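Local coordinates for protein methylxanthine N3-demethylase NdmB (Pseudomonas putida, PDB 6ICL) that catalyses the N3-demethylation of theobromine and other methylxanthines with NADH and O2, as a Rieske non-heme iron oxygenase of the caffeine degradation pathway, at residues 180-191 against 314-325. Numbering follows the deposited sequence.
Sequences IWETVAERRWEN and DQPVIESQWPLE. With FE (Fe (III) ion), chain C.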
# COMPACT_ATOMS: atom_id res chain seq x y z
N ILE A 180 13.17 -16.67 7.60
CA ILE A 180 13.46 -15.88 8.80
C ILE A 180 12.31 -16.11 9.79
O ILE A 180 11.14 -16.10 9.40
CB ILE A 180 13.61 -14.39 8.45
CG1 ILE A 180 14.89 -14.15 7.65
CG2 ILE A 180 13.57 -13.50 9.70
CD1 ILE A 180 16.10 -13.77 8.50
N TRP A 181 12.65 -16.36 11.06
CA TRP A 181 11.71 -16.24 12.17
C TRP A 181 12.19 -15.13 13.08
O TRP A 181 13.41 -14.97 13.28
CB TRP A 181 11.57 -17.55 12.98
CG TRP A 181 10.63 -18.59 12.41
CD1 TRP A 181 9.97 -18.54 11.21
CD2 TRP A 181 10.24 -19.84 13.02
NE1 TRP A 181 9.20 -19.68 11.04
CE2 TRP A 181 9.34 -20.48 12.14
CE3 TRP A 181 10.57 -20.47 14.24
CZ2 TRP A 181 8.75 -21.72 12.43
CZ3 TRP A 181 10.00 -21.71 14.52
CH2 TRP A 181 9.10 -22.32 13.63
N GLU A 182 11.25 -14.37 13.64
CA GLU A 182 11.57 -13.32 14.61
C GLU A 182 11.65 -13.93 16.02
O GLU A 182 10.81 -13.69 16.91
CB GLU A 182 10.55 -12.19 14.53
CG GLU A 182 10.57 -11.51 13.16
CD GLU A 182 9.38 -10.60 12.96
OE1 GLU A 182 9.27 -9.61 13.70
OE2 GLU A 182 8.55 -10.90 12.06
N THR A 183 12.67 -14.75 16.19
CA THR A 183 13.07 -15.28 17.48
C THR A 183 14.56 -15.60 17.37
O THR A 183 15.14 -15.52 16.30
CB THR A 183 12.27 -16.53 17.85
OG1 THR A 183 12.49 -16.86 19.23
CG2 THR A 183 12.73 -17.70 16.98
N VAL A 184 15.16 -15.97 18.50
CA VAL A 184 16.57 -16.34 18.50
C VAL A 184 16.70 -17.82 18.14
O VAL A 184 15.76 -18.62 18.25
CB VAL A 184 17.23 -16.03 19.85
CG1 VAL A 184 17.31 -14.52 20.03
CG2 VAL A 184 16.45 -16.68 21.00
N ALA A 185 17.91 -18.18 17.71
CA ALA A 185 18.14 -19.53 17.16
C ALA A 185 17.91 -20.64 18.19
O ALA A 185 17.51 -21.75 17.82
CB ALA A 185 19.56 -19.62 16.59
N GLU A 186 18.16 -20.38 19.49
CA GLU A 186 17.89 -21.42 20.49
C GLU A 186 16.42 -21.80 20.52
O GLU A 186 16.07 -22.98 20.65
CB GLU A 186 18.33 -20.97 21.90
CG GLU A 186 19.83 -20.82 22.09
CD GLU A 186 20.37 -19.49 21.56
OE1 GLU A 186 21.61 -19.35 21.40
OE2 GLU A 186 19.55 -18.57 21.29
N ARG A 187 15.52 -20.82 20.40
CA ARG A 187 14.09 -21.12 20.41
C ARG A 187 13.71 -21.97 19.22
O ARG A 187 12.81 -22.83 19.31
CB ARG A 187 13.25 -19.85 20.40
CG ARG A 187 13.51 -18.88 21.53
CD ARG A 187 12.82 -19.31 22.77
NE ARG A 187 12.76 -18.24 23.76
CZ ARG A 187 12.42 -18.47 25.03
NH1 ARG A 187 12.13 -19.71 25.39
NH2 ARG A 187 12.39 -17.48 25.91
N ARG A 188 14.33 -21.72 18.07
CA ARG A 188 14.02 -22.51 16.88
C ARG A 188 14.49 -23.96 17.05
O ARG A 188 13.77 -24.90 16.69
CB ARG A 188 14.66 -21.90 15.63
CG ARG A 188 13.84 -22.14 14.36
CD ARG A 188 14.18 -23.47 13.78
NE ARG A 188 13.19 -23.98 12.84
CZ ARG A 188 12.09 -24.64 13.19
NH1 ARG A 188 11.81 -24.86 14.47
NH2 ARG A 188 11.26 -25.08 12.25
N TRP A 189 15.69 -24.16 17.58
CA TRP A 189 16.21 -25.50 17.82
C TRP A 189 15.31 -26.27 18.78
O TRP A 189 14.90 -27.41 18.50
CB TRP A 189 17.64 -25.41 18.35
CG TRP A 189 18.36 -26.71 18.33
CD1 TRP A 189 19.19 -27.17 17.36
CD2 TRP A 189 18.31 -27.73 19.34
NE1 TRP A 189 19.68 -28.41 17.70
CE2 TRP A 189 19.15 -28.78 18.91
CE3 TRP A 189 17.64 -27.86 20.56
CZ2 TRP A 189 19.34 -29.95 19.67
CZ3 TRP A 189 17.84 -29.03 21.32
CH2 TRP A 189 18.68 -30.05 20.86
N GLU A 190 14.97 -25.67 19.93
CA GLU A 190 14.13 -26.36 20.89
C GLU A 190 12.76 -26.67 20.32
O GLU A 190 12.16 -27.70 20.67
CB GLU A 190 13.98 -25.54 22.17
CG GLU A 190 15.29 -25.34 22.88
CD GLU A 190 15.09 -24.70 24.24
OE1 GLU A 190 13.96 -24.24 24.50
OE2 GLU A 190 16.05 -24.64 25.02
N ASN A 191 12.24 -25.81 19.45
CA ASN A 191 10.98 -26.14 18.79
C ASN A 191 11.13 -27.37 17.90
O ASN A 191 10.22 -28.21 17.84
CB ASN A 191 10.51 -24.95 17.95
CG ASN A 191 9.28 -25.27 17.12
OD1 ASN A 191 9.31 -25.21 15.90
ND2 ASN A 191 8.19 -25.64 17.79
N ASP A 314 3.91 -23.52 13.62
CA ASP A 314 4.84 -23.18 14.70
C ASP A 314 5.12 -21.69 14.77
O ASP A 314 5.27 -21.14 15.87
CB ASP A 314 6.16 -23.93 14.50
CG ASP A 314 6.09 -25.40 14.90
OD1 ASP A 314 5.56 -25.73 15.98
OD2 ASP A 314 6.61 -26.22 14.14
N GLN A 315 5.27 -21.02 13.62
CA GLN A 315 5.85 -19.69 13.59
C GLN A 315 5.20 -18.70 14.57
O GLN A 315 5.93 -18.09 15.36
CB GLN A 315 5.80 -19.11 12.16
CG GLN A 315 6.49 -17.72 12.11
CD GLN A 315 6.66 -17.17 10.69
OE1 GLN A 315 6.12 -17.75 9.75
NE2 GLN A 315 7.43 -16.07 10.53
N PRO A 316 3.89 -18.47 14.55
CA PRO A 316 3.35 -17.45 15.47
C PRO A 316 3.44 -17.84 16.94
O PRO A 316 3.54 -16.96 17.79
CB PRO A 316 1.89 -17.30 15.01
CG PRO A 316 1.58 -18.62 14.35
CD PRO A 316 2.84 -19.04 13.68
N VAL A 317 3.42 -19.14 17.26
CA VAL A 317 3.56 -19.54 18.65
C VAL A 317 4.98 -19.27 19.14
O VAL A 317 5.19 -18.67 20.20
CB VAL A 317 3.16 -21.02 18.82
CG1 VAL A 317 3.35 -21.46 20.29
CG2 VAL A 317 1.71 -21.20 18.37
N ILE A 318 5.97 -19.66 18.34
CA ILE A 318 7.37 -19.48 18.75
C ILE A 318 7.74 -18.01 18.76
O ILE A 318 8.47 -17.54 19.65
CB ILE A 318 8.30 -20.29 17.82
CG1 ILE A 318 8.31 -21.79 18.16
CG2 ILE A 318 9.72 -19.83 17.98
CD1 ILE A 318 7.05 -22.37 18.68
N GLU A 319 7.26 -17.24 17.78
CA GLU A 319 7.52 -15.81 17.80
C GLU A 319 6.82 -15.10 18.96
O GLU A 319 7.21 -13.98 19.31
CB GLU A 319 7.12 -15.18 16.46
CG GLU A 319 8.11 -15.60 15.33
CD GLU A 319 7.83 -14.96 13.97
OE1 GLU A 319 6.75 -14.38 13.78
OE2 GLU A 319 8.71 -15.06 13.07
N SER A 320 5.82 -15.72 19.59
CA SER A 320 5.19 -15.12 20.76
C SER A 320 6.02 -15.30 22.02
O SER A 320 5.73 -14.64 23.04
CB SER A 320 3.80 -15.71 20.98
OG SER A 320 3.90 -16.91 21.75
N GLN A 321 7.02 -16.17 22.00
CA GLN A 321 7.79 -16.45 23.20
C GLN A 321 8.62 -15.24 23.59
O GLN A 321 9.40 -14.73 22.78
CB GLN A 321 8.69 -17.66 23.00
CG GLN A 321 7.98 -19.01 22.92
CD GLN A 321 8.98 -20.14 22.70
OE1 GLN A 321 9.36 -20.43 21.57
NE2 GLN A 321 9.45 -20.74 23.79
N TRP A 322 8.48 -14.79 24.83
CA TRP A 322 9.18 -13.59 25.27
C TRP A 322 9.54 -13.65 26.76
O TRP A 322 8.80 -14.22 27.54
CB TRP A 322 8.33 -12.36 25.00
CG TRP A 322 7.18 -12.28 25.92
CD1 TRP A 322 5.99 -12.97 25.83
CD2 TRP A 322 7.08 -11.47 27.10
NE1 TRP A 322 5.16 -12.61 26.86
CE2 TRP A 322 5.80 -11.70 27.66
CE3 TRP A 322 7.94 -10.56 27.72
CZ2 TRP A 322 5.37 -11.06 28.83
CZ3 TRP A 322 7.50 -9.92 28.89
CH2 TRP A 322 6.23 -10.18 29.42
N PRO A 323 10.68 -13.06 27.14
CA PRO A 323 11.70 -12.49 26.24
C PRO A 323 12.26 -13.50 25.26
O PRO A 323 12.28 -14.71 25.56
CB PRO A 323 12.79 -12.02 27.21
CG PRO A 323 11.99 -11.66 28.47
CD PRO A 323 10.98 -12.76 28.55
N LEU A 324 12.70 -13.01 24.10
CA LEU A 324 13.24 -13.88 23.06
C LEU A 324 14.34 -14.77 23.62
O LEU A 324 14.28 -16.00 23.49
CB LEU A 324 13.78 -13.03 21.91
CG LEU A 324 12.87 -12.87 20.69
CD1 LEU A 324 11.46 -12.48 21.10
CD2 LEU A 324 13.47 -11.82 19.74
N GLU A 325 15.32 -14.17 24.28
CA GLU A 325 16.40 -14.92 24.89
C GLU A 325 15.88 -15.90 25.92
O GLU A 325 14.94 -15.60 26.67
CB GLU A 325 17.40 -13.96 25.54
CG GLU A 325 18.34 -13.29 24.53
CD GLU A 325 19.33 -14.27 23.92
OE1 GLU A 325 19.65 -15.28 24.57
OE2 GLU A 325 19.80 -14.03 22.79
FE FE C . 6.17 -27.92 15.42
O HOH W 1 7.95 -19.92 8.33
O HOH W 2 8.95 -12.29 17.85
O HOH W 3 10.38 -15.91 20.57
O HOH W 4 18.52 -17.59 23.97
O HOH W 5 10.64 -22.77 21.12
O HOH W 6 12.04 -22.54 23.68
O HOH W 7 7.72 -29.07 14.65
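The mononuclear iron site lies at one end of this contact: Asp-314 on helix 300-319 chelates the iron through OD1 and OD2, and Asn-191 of helix 185-192 meets that carboxylate from the second shell. Asn-191 ND2 donates to Asp-314 OD1 at 3.2 Å, from well above the carboxylate plane; Arg-188 NH1 holds Asn-191 OD1. The Trp-181 indole lies against helix 300-319: Gln-315 CG sits over its five-membered ring, a CH-pi contact 3.8 Å from the centroid, and Trp-181 CH2 meets Asp-314 CB at 3.5 Å. Glu-319 OE2 is gripped from opposite faces of its carboxylate, by Glu-182 N at 2.7 Å and by Gln-315 NE2. At the far end a fold about CB-CG (chi2 -80°) turns the Arg-187 guanidinium to the loop carbonyls: NH2 meets Pro-323 O almost head-on at 2.8 Å, NE reaches Leu-324 O at a tilt (2.7 Å), and Glu-330 pairs with the charge. A leucine replacing Arg-187 would probably leave both carbonyls without these donors and Glu-330 without its cationic mate. Tyr-107 OH of the second subunit's cluster pocket is hydrogen-bonded to Asn-191 ND2, consistent with the family's intersubunit electron path, and His-197 and His-202 complete the facial triad typical of Rieske oxygenases.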